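Local coordinates for Alpha/beta hydrolase fold-3 domain protein (Sulfolobus islandicus, PDB 5LK6), which probably hydrolyses carboxylic esters, including lipids, as a thermostable esterase of the alpha/beta hydrolase fold, at residues A236-A241 and E251-R256; H274-F279 and R287-L292. All coordinates share one frame; numbering follows the deposited sequence.

Contact 1 (A236-A241 and E251-R256); sequences ALIITA and EAYANR
Ile238 reaches from strand 236-241 to the helical segment 251-256 with the end of its longer branch: CD1 lies 3.6 Å from CA of Ala254 and 3.7 Å from its CB. CG1 stands anti to the carbonyl carbon (chi1 -63°) and the branch then runs extended, which carries CD1 straight out from the sheet to the helix surface. The same methyl comes to the edge of the Tyr253 ring, near its plane, 4.3 Å from CD2. Ala254, whose CB points to the strand, lets the two backbones come within 6.7 Å between the CA atoms of Ile238 and Ala254. Strand and helix run nearly antiparallel, at 155°, as expected inside the right-handed beta-alpha-beta unit of strand 236-241, helix 247-259 and strand 264-269 in an alpha/beta hydrolase sheet. One turn earlier on the helix, Glu251 extends beyond CG and crosses the Thr240 side chain at about a right angle, with CG 3.9 Å from Thr240 OG1. Its OE2 forms a salt bridge with Arg268 of the next strand. With a leucine in place of Glu251, Arg268 would probably be left without this carboxylate mate beside Thr240.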
# COMPACT_ATOMS: atom_id res chain seq x y z
N ALA A 236 -9.82 6.26 -7.68
CA ALA A 236 -8.55 5.72 -8.17
C ALA A 236 -7.64 5.19 -7.06
O ALA A 236 -7.53 5.77 -5.94
CB ALA A 236 -7.80 6.79 -8.92
N LEU A 237 -7.00 4.08 -7.39
CA LEU A 237 -5.81 3.64 -6.69
C LEU A 237 -4.63 3.85 -7.63
O LEU A 237 -4.58 3.26 -8.70
CB LEU A 237 -5.90 2.17 -6.32
CG LEU A 237 -4.66 1.57 -5.67
CD1 LEU A 237 -4.26 2.30 -4.39
CD2 LEU A 237 -4.93 0.09 -5.43
N ILE A 238 -3.67 4.65 -7.20
CA ILE A 238 -2.46 4.89 -7.99
C ILE A 238 -1.27 4.37 -7.20
O ILE A 238 -1.10 4.73 -6.06
CB ILE A 238 -2.32 6.37 -8.35
CG1 ILE A 238 -3.50 6.73 -9.23
CG2 ILE A 238 -1.04 6.56 -9.14
CD1 ILE A 238 -3.63 8.21 -9.57
N ILE A 239 -0.47 3.50 -7.82
CA ILE A 239 0.71 2.93 -7.22
C ILE A 239 1.89 3.44 -7.99
O ILE A 239 1.88 3.48 -9.22
CB ILE A 239 0.71 1.40 -7.31
CG1 ILE A 239 -0.33 0.84 -6.38
CG2 ILE A 239 2.07 0.77 -7.00
CD1 ILE A 239 -0.66 -0.59 -6.73
N THR A 240 2.96 3.73 -7.25
CA THR A 240 4.12 4.41 -7.79
C THR A 240 5.34 3.70 -7.20
O THR A 240 5.26 3.00 -6.12
CB THR A 240 3.83 5.89 -7.47
OG1 THR A 240 3.62 6.69 -8.69
CG2 THR A 240 4.72 6.46 -6.59
N ALA A 241 6.45 3.77 -7.94
CA ALA A 241 7.72 3.23 -7.44
C ALA A 241 8.71 4.35 -7.18
O ALA A 241 8.78 5.33 -7.93
CB ALA A 241 8.29 2.21 -8.35
N GLU A 251 2.41 10.53 -9.60
CA GLU A 251 1.99 11.33 -8.43
C GLU A 251 1.40 12.65 -8.80
O GLU A 251 0.49 13.08 -8.15
CB GLU A 251 3.12 11.48 -7.38
CG GLU A 251 3.51 10.15 -6.81
CD GLU A 251 4.62 10.16 -5.79
OE1 GLU A 251 5.00 11.25 -5.26
OE2 GLU A 251 5.11 9.04 -5.48
N ALA A 252 1.89 13.30 -9.84
CA ALA A 252 1.20 14.47 -10.40
C ALA A 252 -0.26 14.17 -10.81
O ALA A 252 -1.19 14.92 -10.42
CB ALA A 252 1.95 15.06 -11.57
N TYR A 253 -0.45 13.07 -11.53
CA TYR A 253 -1.79 12.68 -11.97
C TYR A 253 -2.70 12.41 -10.77
O TYR A 253 -3.78 12.94 -10.69
CB TYR A 253 -1.76 11.45 -12.90
CG TYR A 253 -3.06 11.26 -13.69
CD1 TYR A 253 -3.38 12.10 -14.73
CD2 TYR A 253 -3.92 10.20 -13.42
CE1 TYR A 253 -4.54 11.92 -15.46
CE2 TYR A 253 -5.06 10.00 -14.14
CZ TYR A 253 -5.37 10.88 -15.16
OH TYR A 253 -6.53 10.72 -15.88
N ALA A 254 -2.22 11.68 -9.81
CA ALA A 254 -2.89 11.57 -8.52
C ALA A 254 -3.33 12.90 -7.91
O ALA A 254 -4.48 13.10 -7.56
CB ALA A 254 -1.98 10.85 -7.53
N ASN A 255 -2.40 13.83 -7.79
CA ASN A 255 -2.72 15.14 -7.26
C ASN A 255 -3.74 15.92 -8.05
O ASN A 255 -4.60 16.57 -7.44
CB ASN A 255 -1.45 15.94 -7.06
CG ASN A 255 -0.79 15.63 -5.73
OD1 ASN A 255 -1.37 15.83 -4.71
ND2 ASN A 255 0.42 15.14 -5.75
N ARG A 256 -3.67 15.84 -9.36
CA ARG A 256 -4.62 16.52 -10.23
C ARG A 256 -6.01 15.92 -10.14
O ARG A 256 -6.99 16.67 -10.18
CB ARG A 256 -4.14 16.51 -11.70
CG ARG A 256 -3.08 17.56 -11.99
CD ARG A 256 -3.66 18.79 -12.74
NE ARG A 256 -2.66 19.88 -12.73
CZ ARG A 256 -1.51 19.95 -13.46
NH1 ARG A 256 -1.15 18.99 -14.36
NH2 ARG A 256 -0.68 21.02 -13.32

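Contact 2 (H274-F279 and R287-L292); sequences HGFLSF and RDAISL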
# COMPACT_ATOMS: atom_id res chain seq x y z
N HIS A 274 10.42 0.39 -11.44
CA HIS A 274 9.31 0.22 -12.36
C HIS A 274 9.10 -1.24 -12.72
O HIS A 274 10.03 -1.96 -12.86
CB HIS A 274 9.62 0.98 -13.64
CG HIS A 274 8.43 1.18 -14.51
ND1 HIS A 274 7.50 2.17 -14.27
CD2 HIS A 274 8.02 0.53 -15.62
CE1 HIS A 274 6.58 2.13 -15.20
NE2 HIS A 274 6.87 1.15 -16.03
N GLY A 275 7.87 -1.66 -12.90
CA GLY A 275 7.56 -3.02 -13.38
C GLY A 275 7.61 -4.12 -12.32
O GLY A 275 7.47 -5.29 -12.68
N PHE A 276 7.78 -3.77 -11.06
CA PHE A 276 8.00 -4.74 -10.01
C PHE A 276 6.86 -5.78 -9.79
O PHE A 276 7.15 -6.86 -9.31
CB PHE A 276 8.45 -4.07 -8.67
CG PHE A 276 7.36 -3.35 -7.90
CD1 PHE A 276 6.94 -2.08 -8.25
CD2 PHE A 276 6.81 -3.91 -6.75
CE1 PHE A 276 5.97 -1.41 -7.55
CE2 PHE A 276 5.81 -3.25 -6.04
CZ PHE A 276 5.39 -1.99 -6.44
N LEU A 277 5.60 -5.47 -10.12
CA LEU A 277 4.53 -6.47 -10.02
C LEU A 277 4.72 -7.65 -11.00
O LEU A 277 4.32 -8.75 -10.69
CB LEU A 277 3.13 -5.86 -10.24
CG LEU A 277 2.52 -5.16 -9.02
CD1 LEU A 277 3.20 -3.83 -8.74
CD2 LEU A 277 1.01 -4.99 -9.21
N SER A 278 5.31 -7.40 -12.18
CA SER A 278 5.52 -8.47 -13.16
C SER A 278 6.54 -9.50 -12.61
O SER A 278 6.56 -10.67 -13.05
CB SER A 278 5.95 -7.90 -14.53
OG SER A 278 4.98 -7.06 -15.13
N PHE A 279 7.37 -9.07 -11.64
CA PHE A 279 8.44 -9.89 -11.09
C PHE A 279 8.25 -10.12 -9.62
O PHE A 279 9.23 -10.21 -8.85
CB PHE A 279 9.79 -9.26 -11.41
CG PHE A 279 9.86 -8.82 -12.80
CD1 PHE A 279 9.74 -9.73 -13.80
CD2 PHE A 279 9.91 -7.46 -13.13
CE1 PHE A 279 9.73 -9.30 -15.14
CE2 PHE A 279 9.92 -7.02 -14.45
CZ PHE A 279 9.82 -7.95 -15.46
N ARG A 287 4.16 -8.75 -4.41
CA ARG A 287 3.07 -9.55 -3.79
C ARG A 287 2.19 -8.66 -2.94
O ARG A 287 0.96 -8.76 -2.95
CB ARG A 287 3.63 -10.69 -2.93
CG ARG A 287 4.36 -11.77 -3.73
CD ARG A 287 4.87 -12.82 -2.75
NE ARG A 287 5.72 -13.83 -3.37
CZ ARG A 287 5.28 -14.89 -4.09
NH1 ARG A 287 3.98 -15.06 -4.34
NH2 ARG A 287 6.14 -15.75 -4.63
N ASP A 288 2.85 -7.74 -2.24
CA ASP A 288 2.13 -6.79 -1.37
C ASP A 288 1.30 -5.82 -2.17
O ASP A 288 0.19 -5.55 -1.80
CB ASP A 288 3.07 -6.11 -0.37
CG ASP A 288 3.74 -7.11 0.57
OD1 ASP A 288 3.17 -8.21 0.82
OD2 ASP A 288 4.84 -6.80 1.08
N ALA A 289 1.80 -5.37 -3.30
CA ALA A 289 1.03 -4.53 -4.22
C ALA A 289 -0.16 -5.28 -4.79
O ALA A 289 -1.22 -4.71 -4.99
CB ALA A 289 1.90 -4.06 -5.36
N ILE A 290 0.04 -6.55 -5.11
CA ILE A 290 -1.07 -7.38 -5.60
C ILE A 290 -2.16 -7.52 -4.53
O ILE A 290 -3.34 -7.33 -4.81
CB ILE A 290 -0.59 -8.75 -6.10
CG1 ILE A 290 0.19 -8.55 -7.39
CG2 ILE A 290 -1.78 -9.67 -6.38
CD1 ILE A 290 1.16 -9.67 -7.74
N SER A 291 -1.74 -7.81 -3.31
CA SER A 291 -2.61 -7.79 -2.17
C SER A 291 -3.36 -6.47 -2.01
O SER A 291 -4.57 -6.47 -1.81
CB SER A 291 -1.80 -8.03 -0.91
OG SER A 291 -1.42 -9.37 -0.78
N LEU A 292 -2.67 -5.33 -2.13
CA LEU A 292 -3.36 -4.01 -2.05
C LEU A 292 -4.48 -3.88 -3.08
O LEU A 292 -5.59 -3.53 -2.74
CB LEU A 292 -2.38 -2.84 -2.19
CG LEU A 292 -2.93 -1.41 -2.05
CD1 LEU A 292 -3.54 -1.23 -0.68
CD2 LEU A 292 -1.77 -0.47 -2.21
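Leu277 and Ala289 are the pair whose CA atoms come nearest, 7.0 Å apart, where the turn-like run 276-278, with helical backbone angles, lies beside helix 285-302. Within the turn, Ser278 N bonds to Gly275 O and Phe279 N to Phe276 O; Gly275 itself has positive phi (80°), which suits a glycine.

Across the contact everything is apolar. Ala289 points its CB at Leu277 and meets both ends of the fork, CD1 at 3.6 Å and CD2 at 4.1 Å, so the methyl sits against the branch point. CG of Leu277 is anti to the carbonyl carbon (chi1 -81°), a setting that turns the fork to the helix although the CB bond does not point there. CD2 also lies 4.1 Å from CG1 of Ile290, the two side chains sliding past each other in opposite directions.

This turn follows His274, which with Ser151 and Asp244 probably forms the catalytic triad of the alpha/beta hydrolase fold; His274 ND1 is hydrogen-bonded to Asp244. The packing thus ties the C-terminal helix to the turn immediately beyond the likely catalytic histidine.

Phe276 brings its ring obliquely to the same alanine, CE2 being 4.1 Å from Ala289 CB. Leu277 CD1 lies over the centre of one ring face, 3.6 Å above the plane, and touches the Ala289 methyl at about a right angle to that direction. Leu93 of helix 91-101 touches both Leu277 and Ile290, while Leu277 N is hydrogen-bonded to the hydroxyl of Tyr177.

In the fold
Contact 1 closes before contact 2 opens along the chain, and their centres lie 16 Å apart. The first belongs to the sheet, joining strand 236-241 to helix 247-259; strand 264-269 and the short strand 272-273 then lead to the histidine turn and helix 285-302 of the second. They meet directly where Ala241 CB lies 4.2 Å from His274 N, and where Leu237 CD2 packs 4.2 Å from Leu292 CG, bringing the final helix against the strand. The strand end and the probable catalytic histidine are thereby neighbours. Both also touch the second subunit, where Asp288 forms a salt bridge with Arg299 of that subunit.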